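Local coordinates for protein 2-Keto-3-deoxy-(6-phospho-)gluconate aldolase (Thermoproteus tenax, PDB 2R91) that is an aldolase of the dihydrodipicolinate synthetase family, folds as a TIM barrel and assembles with three further copies of itself, at residues I68-S73 against V94-P99; P18-N23 against G252-E257; T155-A160 against S178-F183; A240-E245 against Y263-E268; M1-P6 against K31-V36. One frame throughout, in Å; residues are numbered along the deposited sequence.

Contact 1 of 5, residues I68-S73 against V94-P99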
# COMPACT_ATOMS: atom_id res chain seq x y z
N ILE A 68 -22.93 -21.79 8.11
CA ILE A 68 -22.41 -20.68 8.90
C ILE A 68 -22.94 -19.40 8.27
O ILE A 68 -22.89 -19.25 7.04
CB ILE A 68 -20.85 -20.65 8.90
CG1 ILE A 68 -20.28 -21.92 9.54
CG2 ILE A 68 -20.30 -19.36 9.56
CD1 ILE A 68 -18.69 -22.05 9.39
N VAL A 69 -23.46 -18.48 9.08
CA VAL A 69 -24.03 -17.25 8.56
C VAL A 69 -23.13 -16.04 8.90
O VAL A 69 -22.75 -15.83 10.06
CB VAL A 69 -25.50 -17.01 9.10
CG1 VAL A 69 -26.11 -15.75 8.49
CG2 VAL A 69 -26.40 -18.23 8.80
N GLN A 70 -22.80 -15.28 7.86
CA GLN A 70 -22.05 -14.02 7.94
C GLN A 70 -23.02 -12.92 8.37
O GLN A 70 -23.98 -12.66 7.66
CB GLN A 70 -21.49 -13.62 6.54
CG GLN A 70 -21.35 -12.01 6.34
CD GLN A 70 -20.25 -11.79 7.14
OE1 GLN A 70 -20.08 -10.83 7.88
NE2 GLN A 70 -19.52 -12.90 7.18
N VAL A 71 -22.74 -12.23 9.47
CA VAL A 71 -23.76 -11.32 10.05
C VAL A 71 -23.42 -9.81 10.06
O VAL A 71 -24.22 -8.99 10.54
CB VAL A 71 -24.13 -11.79 11.49
CG1 VAL A 71 -24.65 -13.23 11.47
CG2 VAL A 71 -22.94 -11.61 12.46
N ALA A 72 -22.26 -9.41 9.52
CA ALA A 72 -21.82 -8.03 9.71
C ALA A 72 -22.83 -7.01 9.19
O ALA A 72 -23.45 -7.20 8.15
CB ALA A 72 -20.49 -7.77 9.04
N SER A 73 -22.95 -5.91 9.90
CA SER A 73 -23.71 -4.76 9.44
C SER A 73 -23.05 -3.52 9.98
O SER A 73 -22.51 -3.55 11.07
CB SER A 73 -25.15 -4.82 9.96
OG SER A 73 -25.85 -3.65 9.54
N VAL A 94 -21.85 -18.50 13.60
CA VAL A 94 -21.98 -17.25 12.84
C VAL A 94 -20.59 -16.68 12.61
O VAL A 94 -19.68 -16.99 13.37
CB VAL A 94 -22.83 -16.19 13.58
CG1 VAL A 94 -24.32 -16.67 13.64
CG2 VAL A 94 -22.28 -15.93 14.97
N ALA A 95 -20.43 -15.85 11.58
CA ALA A 95 -19.14 -15.20 11.32
C ALA A 95 -19.39 -13.72 11.14
O ALA A 95 -20.50 -13.32 10.79
CB ALA A 95 -18.50 -15.78 10.05
N SER A 96 -18.37 -12.91 11.34
CA SER A 96 -18.47 -11.49 10.98
C SER A 96 -17.17 -10.93 10.44
O SER A 96 -16.09 -11.19 10.98
CB SER A 96 -18.94 -10.61 12.17
OG SER A 96 -19.21 -9.29 11.71
N LEU A 97 -17.28 -10.16 9.36
CA LEU A 97 -16.26 -9.20 9.00
C LEU A 97 -16.05 -8.30 10.21
O LEU A 97 -16.99 -8.07 10.98
CB LEU A 97 -16.75 -8.33 7.84
CG LEU A 97 -16.99 -9.04 6.49
CD1 LEU A 97 -17.83 -8.19 5.53
CD2 LEU A 97 -15.64 -9.38 5.81
N PRO A 98 -14.83 -7.74 10.35
CA PRO A 98 -14.67 -6.60 11.25
C PRO A 98 -15.45 -5.41 10.68
O PRO A 98 -15.71 -5.36 9.49
CB PRO A 98 -13.17 -6.27 11.15
CG PRO A 98 -12.49 -7.52 10.53
CD PRO A 98 -13.58 -8.09 9.64
N PRO A 99 -15.79 -4.44 11.52
CA PRO A 99 -16.38 -3.21 10.96
C PRO A 99 -15.55 -2.72 9.76
O PRO A 99 -14.33 -2.62 9.86
CB PRO A 99 -16.26 -2.21 12.14
CG PRO A 99 -16.51 -3.16 13.40
CD PRO A 99 -15.68 -4.41 13.00

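Contact 2 of 5, residues P18-N23 against G252-E257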
# COMPACT_ATOMS: atom_id res chain seq x y z
N PRO A 18 -35.32 -18.22 -3.95
CA PRO A 18 -34.89 -19.32 -3.10
C PRO A 18 -34.95 -20.66 -3.82
O PRO A 18 -34.32 -21.61 -3.39
CB PRO A 18 -35.90 -19.27 -1.93
CG PRO A 18 -37.12 -18.63 -2.50
CD PRO A 18 -36.68 -17.75 -3.63
N GLU A 19 -35.67 -20.73 -4.94
CA GLU A 19 -35.67 -21.97 -5.71
C GLU A 19 -34.34 -22.13 -6.44
O GLU A 19 -33.74 -23.20 -6.42
CB GLU A 19 -36.84 -22.03 -6.70
CG GLU A 19 -38.21 -22.28 -6.04
CD GLU A 19 -38.78 -21.02 -5.36
OE1 GLU A 19 -39.03 -21.07 -4.12
OE2 GLU A 19 -38.97 -19.99 -6.07
N LEU A 20 -33.89 -21.07 -7.11
CA LEU A 20 -32.53 -21.10 -7.70
C LEU A 20 -31.48 -21.42 -6.62
O LEU A 20 -30.62 -22.26 -6.81
CB LEU A 20 -32.20 -19.79 -8.40
CG LEU A 20 -32.99 -19.44 -9.64
CD1 LEU A 20 -32.51 -18.10 -10.17
CD2 LEU A 20 -32.85 -20.57 -10.72
N PHE A 21 -31.59 -20.77 -5.46
CA PHE A 21 -30.62 -20.94 -4.37
C PHE A 21 -30.56 -22.37 -3.84
O PHE A 21 -29.47 -22.93 -3.65
CB PHE A 21 -30.94 -19.94 -3.25
CG PHE A 21 -29.95 -19.95 -2.13
CD1 PHE A 21 -28.77 -19.20 -2.22
CD2 PHE A 21 -30.18 -20.70 -0.98
CE1 PHE A 21 -27.84 -19.21 -1.19
CE2 PHE A 21 -29.26 -20.70 0.06
CZ PHE A 21 -28.07 -19.95 -0.05
N ALA A 22 -31.73 -22.97 -3.62
CA ALA A 22 -31.83 -24.32 -3.09
C ALA A 22 -31.30 -25.35 -4.07
O ALA A 22 -30.66 -26.28 -3.64
CB ALA A 22 -33.32 -24.68 -2.75
N ASN A 23 -31.61 -25.20 -5.35
CA ASN A 23 -31.11 -26.12 -6.35
C ASN A 23 -29.58 -26.07 -6.34
O ASN A 23 -28.92 -27.10 -6.31
CB ASN A 23 -31.64 -25.73 -7.74
CG ASN A 23 -31.03 -26.58 -8.86
OD1 ASN A 23 -31.37 -27.75 -9.02
ND2 ASN A 23 -30.14 -25.98 -9.66
N GLY A 252 -24.23 -26.21 -15.29
CA GLY A 252 -25.29 -26.44 -16.27
C GLY A 252 -26.71 -26.13 -15.82
O GLY A 252 -27.68 -26.71 -16.36
N TYR A 253 -26.87 -25.22 -14.87
CA TYR A 253 -28.21 -24.75 -14.49
C TYR A 253 -28.17 -23.24 -14.28
O TYR A 253 -27.08 -22.65 -14.15
CB TYR A 253 -28.75 -25.47 -13.24
CG TYR A 253 -27.82 -25.46 -12.05
CD1 TYR A 253 -27.55 -24.29 -11.34
CD2 TYR A 253 -27.20 -26.64 -11.64
CE1 TYR A 253 -26.64 -24.29 -10.24
CE2 TYR A 253 -26.34 -26.66 -10.55
CZ TYR A 253 -26.06 -25.47 -9.87
OH TYR A 253 -25.20 -25.55 -8.82
N GLU A 254 -29.34 -22.63 -14.22
CA GLU A 254 -29.45 -21.19 -14.03
C GLU A 254 -29.02 -20.82 -12.63
O GLU A 254 -29.44 -21.43 -11.65
CB GLU A 254 -30.88 -20.70 -14.28
CG GLU A 254 -31.27 -20.59 -15.76
CD GLU A 254 -32.64 -19.91 -15.95
OE1 GLU A 254 -33.32 -19.63 -14.93
OE2 GLU A 254 -33.04 -19.66 -17.12
N ALA A 255 -28.16 -19.81 -12.52
CA ALA A 255 -27.57 -19.45 -11.24
C ALA A 255 -28.10 -18.12 -10.72
O ALA A 255 -27.63 -17.64 -9.70
CB ALA A 255 -26.04 -19.36 -11.37
N GLY A 256 -29.03 -17.50 -11.45
CA GLY A 256 -29.50 -16.16 -11.08
C GLY A 256 -28.42 -15.11 -11.34
O GLY A 256 -27.51 -15.33 -12.16
N GLU A 257 -28.50 -14.00 -10.60
CA GLU A 257 -27.77 -12.76 -10.91
C GLU A 257 -27.41 -12.07 -9.62
O GLU A 257 -28.09 -12.27 -8.60
CB GLU A 257 -28.70 -11.77 -11.63
CG GLU A 257 -29.13 -12.16 -12.98
CD GLU A 257 -29.86 -11.03 -13.65
OE1 GLU A 257 -30.70 -10.37 -12.99
OE2 GLU A 257 -29.57 -10.79 -14.84
O HOH W 1 -30.10 -23.12 -9.49

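Contact 3 of 5, residues T155-A160 against S178-F183. With SO4 (sulfate ion), chain E.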
# COMPACT_ATOMS: atom_id res chain seq x y z
N THR A 155 -9.57 -14.50 4.19
CA THR A 155 -9.54 -14.36 2.73
C THR A 155 -8.35 -13.46 2.47
O THR A 155 -8.42 -12.25 2.59
CB THR A 155 -10.87 -13.79 2.13
OG1 THR A 155 -11.91 -14.76 2.34
CG2 THR A 155 -10.73 -13.62 0.61
N ASN A 156 -7.22 -14.10 2.14
CA ASN A 156 -5.92 -13.47 2.28
C ASN A 156 -4.89 -14.22 1.43
O ASN A 156 -4.84 -15.46 1.50
CB ASN A 156 -5.51 -13.56 3.76
CG ASN A 156 -4.44 -12.56 4.15
OD1 ASN A 156 -3.45 -12.36 3.42
ND2 ASN A 156 -4.64 -11.90 5.28
N GLU A 157 -4.07 -13.50 0.66
CA GLU A 157 -3.02 -14.14 -0.15
C GLU A 157 -1.84 -14.61 0.70
O GLU A 157 -1.04 -15.43 0.24
CB GLU A 157 -2.50 -13.20 -1.25
CG GLU A 157 -3.52 -12.82 -2.33
CD GLU A 157 -4.00 -13.98 -3.21
OE1 GLU A 157 -3.24 -14.96 -3.51
OE2 GLU A 157 -5.17 -13.88 -3.64
N SER A 158 -1.72 -14.10 1.92
CA SER A 158 -0.62 -14.52 2.79
C SER A 158 -0.96 -15.79 3.61
O SER A 158 -1.66 -15.73 4.62
CB SER A 158 -0.20 -13.36 3.68
OG SER A 158 0.67 -13.80 4.70
N LEU A 159 -0.47 -16.96 3.17
CA LEU A 159 -0.75 -18.20 3.88
C LEU A 159 -0.21 -18.16 5.31
O LEU A 159 -0.81 -18.72 6.24
CB LEU A 159 -0.18 -19.40 3.12
CG LEU A 159 -0.62 -20.77 3.63
CD1 LEU A 159 -2.17 -20.92 3.54
CD2 LEU A 159 0.09 -21.92 2.80
N ALA A 160 0.93 -17.50 5.50
CA ALA A 160 1.51 -17.38 6.85
C ALA A 160 0.58 -16.60 7.79
O ALA A 160 0.46 -16.92 8.94
CB ALA A 160 2.86 -16.69 6.79
N SER A 178 -8.71 -17.78 -0.09
CA SER A 178 -8.17 -17.46 -1.41
C SER A 178 -8.24 -18.68 -2.36
O SER A 178 -7.78 -19.77 -2.01
CB SER A 178 -6.73 -16.91 -1.28
OG SER A 178 -6.15 -16.75 -2.59
N ASP A 179 -8.87 -18.51 -3.52
CA ASP A 179 -8.93 -19.60 -4.52
C ASP A 179 -7.52 -20.06 -4.95
O ASP A 179 -7.33 -21.22 -5.33
CB ASP A 179 -9.66 -19.12 -5.75
CG ASP A 179 -11.17 -19.01 -5.52
OD1 ASP A 179 -11.83 -20.04 -5.37
OD2 ASP A 179 -11.66 -17.89 -5.46
N SER A 180 -6.56 -19.15 -4.91
CA SER A 180 -5.19 -19.49 -5.33
C SER A 180 -4.46 -20.33 -4.29
O SER A 180 -3.34 -20.82 -4.56
CB SER A 180 -4.43 -18.20 -5.60
OG SER A 180 -4.16 -17.61 -4.34
N LEU A 181 -5.05 -20.50 -3.11
CA LEU A 181 -4.41 -21.23 -1.99
C LEU A 181 -5.14 -22.52 -1.54
O LEU A 181 -4.88 -23.02 -0.44
CB LEU A 181 -4.15 -20.32 -0.78
CG LEU A 181 -3.13 -19.19 -0.96
CD1 LEU A 181 -3.11 -18.22 0.24
CD2 LEU A 181 -1.71 -19.82 -1.21
N VAL A 182 -6.04 -23.05 -2.35
CA VAL A 182 -6.76 -24.28 -1.97
C VAL A 182 -5.81 -25.47 -1.76
O VAL A 182 -5.80 -26.12 -0.71
CB VAL A 182 -7.83 -24.64 -3.01
CG1 VAL A 182 -8.42 -26.03 -2.74
CG2 VAL A 182 -8.99 -23.55 -2.99
N PHE A 183 -5.01 -25.74 -2.78
CA PHE A 183 -3.95 -26.74 -2.69
C PHE A 183 -3.08 -26.51 -1.45
O PHE A 183 -2.96 -27.38 -0.59
CB PHE A 183 -3.17 -26.72 -4.02
CG PHE A 183 -1.78 -27.28 -3.94
CD1 PHE A 183 -1.52 -28.49 -3.31
CD2 PHE A 183 -0.73 -26.61 -4.58
CE1 PHE A 183 -0.21 -29.01 -3.25
CE2 PHE A 183 0.58 -27.13 -4.54
CZ PHE A 183 0.84 -28.31 -3.91
S SO4 E . -15.30 -14.87 0.03
O1 SO4 E . -14.44 -14.25 1.07
O2 SO4 E . -14.73 -16.22 -0.16
O3 SO4 E . -16.74 -14.83 0.24
O4 SO4 E . -15.19 -14.15 -1.27

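Contact 4 of 5, residues A240-E245 against Y263-E268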
# COMPACT_ATOMS: atom_id res chain seq x y z
N ALA A 240 -16.91 -10.91 -9.25
CA ALA A 240 -18.12 -11.19 -8.41
C ALA A 240 -19.33 -11.52 -9.27
O ALA A 240 -20.05 -12.49 -9.00
CB ALA A 240 -18.40 -9.99 -7.47
N ALA A 241 -19.51 -10.77 -10.35
CA ALA A 241 -20.55 -11.11 -11.35
C ALA A 241 -20.25 -12.38 -12.16
O ALA A 241 -21.16 -13.17 -12.50
CB ALA A 241 -20.81 -9.94 -12.29
N ALA A 242 -18.98 -12.59 -12.48
CA ALA A 242 -18.58 -13.75 -13.28
C ALA A 242 -18.82 -15.09 -12.57
O ALA A 242 -19.09 -16.10 -13.23
CB ALA A 242 -17.06 -13.61 -13.74
N VAL A 243 -18.76 -15.11 -11.24
CA VAL A 243 -18.94 -16.34 -10.47
C VAL A 243 -20.26 -17.02 -10.89
O VAL A 243 -20.32 -18.26 -11.04
CB VAL A 243 -18.90 -16.07 -8.92
CG1 VAL A 243 -19.38 -17.31 -8.11
CG2 VAL A 243 -17.53 -15.65 -8.45
N TYR A 244 -21.30 -16.21 -11.09
CA TYR A 244 -22.64 -16.72 -11.46
C TYR A 244 -22.61 -17.38 -12.83
O TYR A 244 -23.19 -18.47 -13.02
CB TYR A 244 -23.63 -15.56 -11.55
CG TYR A 244 -23.99 -14.91 -10.25
CD1 TYR A 244 -25.23 -15.21 -9.61
CD2 TYR A 244 -23.14 -13.95 -9.65
CE1 TYR A 244 -25.57 -14.58 -8.40
CE2 TYR A 244 -23.48 -13.33 -8.44
CZ TYR A 244 -24.72 -13.64 -7.83
OH TYR A 244 -25.07 -13.01 -6.64
N GLU A 245 -21.93 -16.74 -13.79
CA GLU A 245 -21.83 -17.33 -15.12
C GLU A 245 -20.97 -18.60 -15.11
O GLU A 245 -21.28 -19.57 -15.82
CB GLU A 245 -21.34 -16.30 -16.16
CG GLU A 245 -21.21 -16.83 -17.61
CD GLU A 245 -22.56 -17.23 -18.21
OE1 GLU A 245 -23.60 -16.81 -17.68
OE2 GLU A 245 -22.57 -17.98 -19.20
N TYR A 263 -23.43 -5.23 -10.91
CA TYR A 263 -24.36 -5.54 -12.00
C TYR A 263 -24.04 -6.88 -12.64
O TYR A 263 -22.87 -7.23 -12.77
CB TYR A 263 -24.33 -4.44 -13.07
CG TYR A 263 -24.69 -3.10 -12.50
CD1 TYR A 263 -26.05 -2.73 -12.33
CD2 TYR A 263 -23.70 -2.21 -12.11
CE1 TYR A 263 -26.39 -1.51 -11.78
CE2 TYR A 263 -24.05 -0.96 -11.56
CZ TYR A 263 -25.41 -0.64 -11.41
OH TYR A 263 -25.75 0.56 -10.86
N PRO A 264 -25.10 -7.64 -13.02
CA PRO A 264 -24.95 -8.86 -13.78
C PRO A 264 -24.08 -8.63 -15.03
O PRO A 264 -24.05 -7.50 -15.57
CB PRO A 264 -26.39 -9.17 -14.21
CG PRO A 264 -27.22 -8.60 -13.10
CD PRO A 264 -26.52 -7.33 -12.74
N LEU A 265 -23.37 -9.67 -15.44
CA LEU A 265 -22.62 -9.64 -16.71
C LEU A 265 -23.61 -9.46 -17.83
O LEU A 265 -24.73 -10.01 -17.80
CB LEU A 265 -21.90 -10.97 -16.96
CG LEU A 265 -20.74 -11.38 -16.04
CD1 LEU A 265 -20.02 -12.60 -16.63
CD2 LEU A 265 -19.76 -10.20 -15.80
N ASP A 266 -23.18 -8.72 -18.85
CA ASP A 266 -24.01 -8.53 -20.02
C ASP A 266 -23.79 -9.69 -21.00
O ASP A 266 -22.96 -10.56 -20.77
CB ASP A 266 -23.85 -7.11 -20.63
CG ASP A 266 -22.48 -6.82 -21.24
OD1 ASP A 266 -21.81 -7.75 -21.73
OD2 ASP A 266 -22.08 -5.63 -21.26
N PRO A 267 -24.60 -9.75 -22.06
CA PRO A 267 -24.48 -10.89 -22.98
C PRO A 267 -23.10 -11.04 -23.59
O PRO A 267 -22.61 -12.16 -23.74
CB PRO A 267 -25.51 -10.58 -24.05
CG PRO A 267 -26.54 -9.75 -23.31
CD PRO A 267 -25.68 -8.84 -22.47
N GLU A 268 -22.47 -9.92 -23.93
CA GLU A 268 -21.16 -9.96 -24.58
C GLU A 268 -20.10 -10.47 -23.60
O GLU A 268 -19.21 -11.22 -24.00
CB GLU A 268 -20.77 -8.57 -25.10
CG GLU A 268 -21.65 -7.99 -26.27
CD GLU A 268 -23.07 -7.48 -25.86
OE1 GLU A 268 -23.32 -7.11 -24.67
OE2 GLU A 268 -23.94 -7.43 -26.78
O HOH W 2 -23.49 -12.04 -13.72

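Contact 5 of 5, residues M1-P6 against K31-V36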
# COMPACT_ATOMS: atom_id res chain seq x y z
N MET A 1 -10.52 -32.48 6.42
CA MET A 1 -10.51 -31.01 6.11
C MET A 1 -11.70 -30.66 5.23
O MET A 1 -12.08 -31.44 4.34
CB MET A 1 -9.18 -30.60 5.44
CG MET A 1 -7.96 -30.80 6.36
SD MET A 1 -6.40 -30.44 5.51
CE MET A 1 -6.32 -31.79 4.35
N GLU A 2 -12.31 -29.51 5.50
CA GLU A 2 -13.59 -29.13 4.93
C GLU A 2 -13.50 -28.25 3.70
O GLU A 2 -12.63 -27.40 3.59
CB GLU A 2 -14.44 -28.42 6.00
CG GLU A 2 -14.88 -29.41 7.10
CD GLU A 2 -15.32 -28.72 8.38
OE1 GLU A 2 -15.13 -27.50 8.51
OE2 GLU A 2 -15.88 -29.40 9.25
N ILE A 3 -14.43 -28.46 2.78
CA ILE A 3 -14.67 -27.55 1.69
C ILE A 3 -15.90 -26.73 2.11
O ILE A 3 -17.00 -27.27 2.29
CB ILE A 3 -14.92 -28.31 0.40
CG1 ILE A 3 -13.62 -29.04 -0.01
CG2 ILE A 3 -15.37 -27.31 -0.72
CD1 ILE A 3 -13.72 -30.05 -1.17
N VAL A 4 -15.68 -25.43 2.30
CA VAL A 4 -16.78 -24.55 2.70
C VAL A 4 -17.10 -23.65 1.52
O VAL A 4 -16.21 -23.01 0.95
CB VAL A 4 -16.39 -23.68 3.91
CG1 VAL A 4 -17.57 -22.77 4.38
CG2 VAL A 4 -15.84 -24.50 5.07
N ALA A 5 -18.35 -23.60 1.10
CA ALA A 5 -18.72 -22.74 -0.01
C ALA A 5 -19.26 -21.39 0.48
O ALA A 5 -20.28 -21.35 1.15
CB ALA A 5 -19.74 -23.42 -0.88
N PRO A 6 -18.58 -20.27 0.10
CA PRO A 6 -19.15 -18.94 0.35
C PRO A 6 -20.13 -18.76 -0.81
O PRO A 6 -19.77 -18.28 -1.91
CB PRO A 6 -17.92 -18.00 0.27
CG PRO A 6 -17.00 -18.71 -0.80
CD PRO A 6 -17.30 -20.22 -0.65
N LYS A 31 -21.59 -32.55 -4.45
CA LYS A 31 -20.32 -32.66 -5.15
C LYS A 31 -19.13 -32.38 -4.26
O LYS A 31 -18.03 -32.17 -4.77
CB LYS A 31 -20.31 -31.75 -6.37
CG LYS A 31 -21.25 -32.24 -7.46
CD LYS A 31 -21.08 -31.51 -8.76
CE LYS A 31 -22.09 -31.98 -9.76
NZ LYS A 31 -21.86 -31.38 -11.10
N GLY A 32 -19.33 -32.39 -2.95
CA GLY A 32 -18.21 -32.27 -2.02
C GLY A 32 -18.16 -31.08 -1.06
O GLY A 32 -17.28 -31.00 -0.20
N VAL A 33 -19.07 -30.13 -1.22
CA VAL A 33 -19.12 -29.01 -0.26
C VAL A 33 -19.67 -29.55 1.07
O VAL A 33 -20.75 -30.15 1.11
CB VAL A 33 -19.98 -27.83 -0.76
CG1 VAL A 33 -20.11 -26.75 0.33
CG2 VAL A 33 -19.38 -27.24 -2.07
N ASP A 34 -18.91 -29.34 2.13
CA ASP A 34 -19.24 -29.81 3.48
C ASP A 34 -20.12 -28.83 4.25
O ASP A 34 -20.98 -29.25 5.04
CB ASP A 34 -17.96 -30.05 4.28
CG ASP A 34 -17.08 -31.15 3.66
OD1 ASP A 34 -17.59 -32.29 3.51
OD2 ASP A 34 -15.90 -30.87 3.29
N VAL A 35 -19.87 -27.53 4.06
CA VAL A 35 -20.48 -26.47 4.89
C VAL A 35 -20.85 -25.33 3.93
O VAL A 35 -20.09 -25.04 3.00
CB VAL A 35 -19.47 -25.92 5.94
CG1 VAL A 35 -20.10 -24.76 6.81
CG2 VAL A 35 -18.88 -27.03 6.89
N VAL A 36 -22.01 -24.71 4.14
CA VAL A 36 -22.43 -23.58 3.36
C VAL A 36 -22.20 -22.32 4.21
O VAL A 36 -22.69 -22.23 5.34
CB VAL A 36 -23.94 -23.72 2.95
CG1 VAL A 36 -24.50 -22.41 2.37
CG2 VAL A 36 -24.09 -24.89 2.00

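Contact 1 of 5, residues I68-S73 against V94-P99
Val-71 and Val-94 form the apolar centre of this contact. Val-71 CG1 lies 4.1 Å from Val-94 CB, and the two side chains pass each other at a slant. Ile-68 CG2 adds a methyl contact with Ala-95 CB at 4.0 Å. Farther along, Ala-72 CB packs on Leu-97 CB at 4.0 Å. Parallel pairing joins strands 67-70 and 93-96 beside these groups. Ala-95 N donates to Val-69 O at 2.8 Å, and Ala-95 O accepts from Val-71 N at 2.8 Å. Val-69 and Val-94 share one face of the sheet, Gln-70 and Ala-95 the other. The polar edge is the amide of Gln-70. Its chain bends at chi2 (74°), which turns OE1 toward the loops that leave the two strands. There Gln-70 OE1 accepts from Leu-97 N at 3.2 Å, in the carbonyl plane and on a lone pair. It also accepts from Ala-72 N at 3.1 Å, a donor tilted 29° from that plane. One buried oxygen thus ties both loops together. Ser-96 OG donates to Leu-97 O and also bonds to Tyr-113. The contact closes the beta-alpha-beta unit of strand 67-70, helix 76-88 and strand 93-96. Strands 35-38 and 125-129 flank the pair in the barrel, and helix 107-120 packs against Ala-72 and Ser-96.

Contact 2 of 5, residues P18-N23 against G252-E257
Leu-20 makes the tight part of this contact. It reaches from helix 18-30 to the loop and sets its two methyls on different residues. Leu-20 CD1 lies 3.7 Å from Gly-256 CA, where no side chain stands in the way. Leu-20 CD2 lies 3.6 Å from Glu-254 O and also touches CB of that residue, whose side chain passes at a slant. Gly-256 N is buried here and has no hydrogen-bond partner in the model. The other side is looser and more polar. Asn-23 and Glu-254 are exposed, and no direct hydrogen bond joins the segments. A water fills the role instead. It donates to Leu-20 O at 2.9 Å and to Glu-254 O at 2.8 Å, and it accepts from Asn-23 ND2 at 2.9 Å. The chi1 of Asn-23 (174°) sets its amide on the loop side of the helix. Asn-23 ND2 then stands over one face of the Tyr-253 ring, nearest to Tyr-253 CG at 3.4 Å and offset toward the rim. The amide and ring planes are 82° apart, so the amide meets the ring nearly upright. The far end of the ring is held by the same helix, since Tyr-253 OH bonds to His-24 and Asn-27. Glu-254 turns its carboxylate to a salt bridge with Arg-12. The contact ties the first helix around the barrel, 18-30, to the C-terminal helical part of the chain, which follows the eight barrel strands, through the loop after helix 239-251. Phe-21 packs on helix 50-63, while Tyr-253 and Ala-255 rest on Val-247 of helix 239-251.

Contact 3 of 5, residues T155-A160 against S178-F183
Glu-157 folds its carboxylate toward two serines of the facing loop, Ser-178 and Ser-180. Glu-157 CG stands anti to the carbonyl carbon (chi1 -65°) and the chain bends at chi2 (-65°), which brings the carboxylate to the serines. Ser-180 meets it with OG between its own backbone N and carbonyl carbon (chi1 73°). Ser-180 OG donates to Glu-157 OE1 at 2.9 Å, on the syn side and a little out of the carboxylate plane. Ser-178 OG lies 3.2 Å from Glu-157 OE2 and 2.8 Å from Ser-180 OG, so the two hydroxyls and the carboxylate form one compact polar cluster. Beside this cluster, Leu-181 puts a single methyl to work. Leu-181 CD1 is 3.5 Å from Asn-156 O and 3.5 Å from Glu-157 O, and packs more loosely on Leu-159 CB at 4.3 Å. Asn-156 OD1 accepts from Ser-158 N at 2.9 Å, which makes an Asx turn. Ser-158 then caps the helix that follows, through His-161 N. Leu-159 also packs on Leu-159 of the third subunit. A sulfate ion lies near Thr-155 and is bonded to Tyr-128, Thr-42 and Lys-153; the bond from Thr-155 itself is less sure. The arrangement joins two loops that follow strands 149-154 and 173-176, at the C-terminal end of the barrel, where TIM barrels carry their active sites.

Contact 4 of 5, residues A240-E245 against Y263-E268
Leu-265 points toward helix 239-251 and divides its two methyls among residues one turn apart. Leu-265 CD2 meets Ala-241 CB at 3.7 Å. Leu-265 CD1 lies 3.8 Å from Ala-242 CA and 4.0 Å from Glu-245 CB. With CG beside the backbone N (chi1 -67°), the branched end lies against the small alanines. Ala-241 points toward the loop and also touches its backbone, with Ala-241 CB 3.4 Å from Tyr-263 O. No direct hydrogen bond crosses the contact. A water bridges it, donating to Ala-241 O at 2.9 Å and accepting from Leu-265 N at 2.9 Å. Glu-245 offers only its aliphatic base to Leu-265. The chain bends at chi2 (65°), and the carboxylate forms a salt bridge with Arg-274. Tyr-263 points away from the helix; its ring makes a cation-pi contact with Lys-112 of the second subunit, and Tyr-263 O accepts from Gln-109 there, so the contact is part of a subunit interface. Within the chain it lies in the C-terminal helical part that follows the barrel, joining helix 239-251 to the loop leading into helix 267-276. Leu-273 of the latter packs on Ala-242, and Ile-237 of helix 217-237 on Ala-242 and Leu-265.

Contact 5 of 5, residues M1-P6 against K31-V36
Val-33 sets its two methyls against the small bump of Ala-5, the closer being Val-33 CG1 at 3.6 Å from Ala-5 CB. Ile-3 lies against Gly-32. Ile-3 CB lies 3.6 Å and Ile-3 CD1 3.8 Å from Gly-32 O. The Gly-32 carbonyl is the surface that Ile-3 rests on. Val-4 and Val-35 lie side by side and point the same way, with Val-4 CG2 4.0 Å from Val-35 CB. They share one face of the parallel sheet, and Ala-5 and Val-36 share the other. Strands 2-6 and 35-38 are the neighbouring first and second strands of the barrel. Their backbones are joined unevenly. Ala-5 N donates to Val-35 O at 3.0 Å in a regular strand bond. Ile-3 O accepts from Asp-34 N at 2.8 Å and more weakly from Val-35 N. Asp-34 projects toward strand 2-6 and completes the pairing with its side chain. Asp-34 OD2 accepts from Ile-3 N at 2.9 Å on its anti lone pair, nearly straight at 169°. Arg-209 forms a salt bridge with the same oxygen. Glu-2 sends its carboxylate to Tyr-175 and Arg-66. Glu-2 OE2 and Asp-34 OD2, of like charge, stay 6.1 Å apart. A carboxylate thus stands in for a backbone acceptor just before the regular pairing of Val-4 with Val-35. The arginine would probably keep Asp-34 ionised.

Overall arrangement
Contacts 1 and 5 belong to the barrel wall. Both are buried parallel strand pairs, and they meet where strand 35-38 neighbours strand 67-70. Side chains finish the pairing in each: a neutral amide in contact 1, a carboxylate in contact 5. Contact 3 is partly buried and joins loops through a hydroxyl and carboxylate cluster. Contacts 2 and 4 lie farther out; their centres are about 17 and 18 Å from the centre of the chain. They touch, chiefly where Tyr-244 packs on the loop 252-257, and both join helix to loop by leucine packing and a bridging water. Contact 2 is surface, contact 4 buried. Contacts 1 and 4 touch the second subunit, and contact 3 the third.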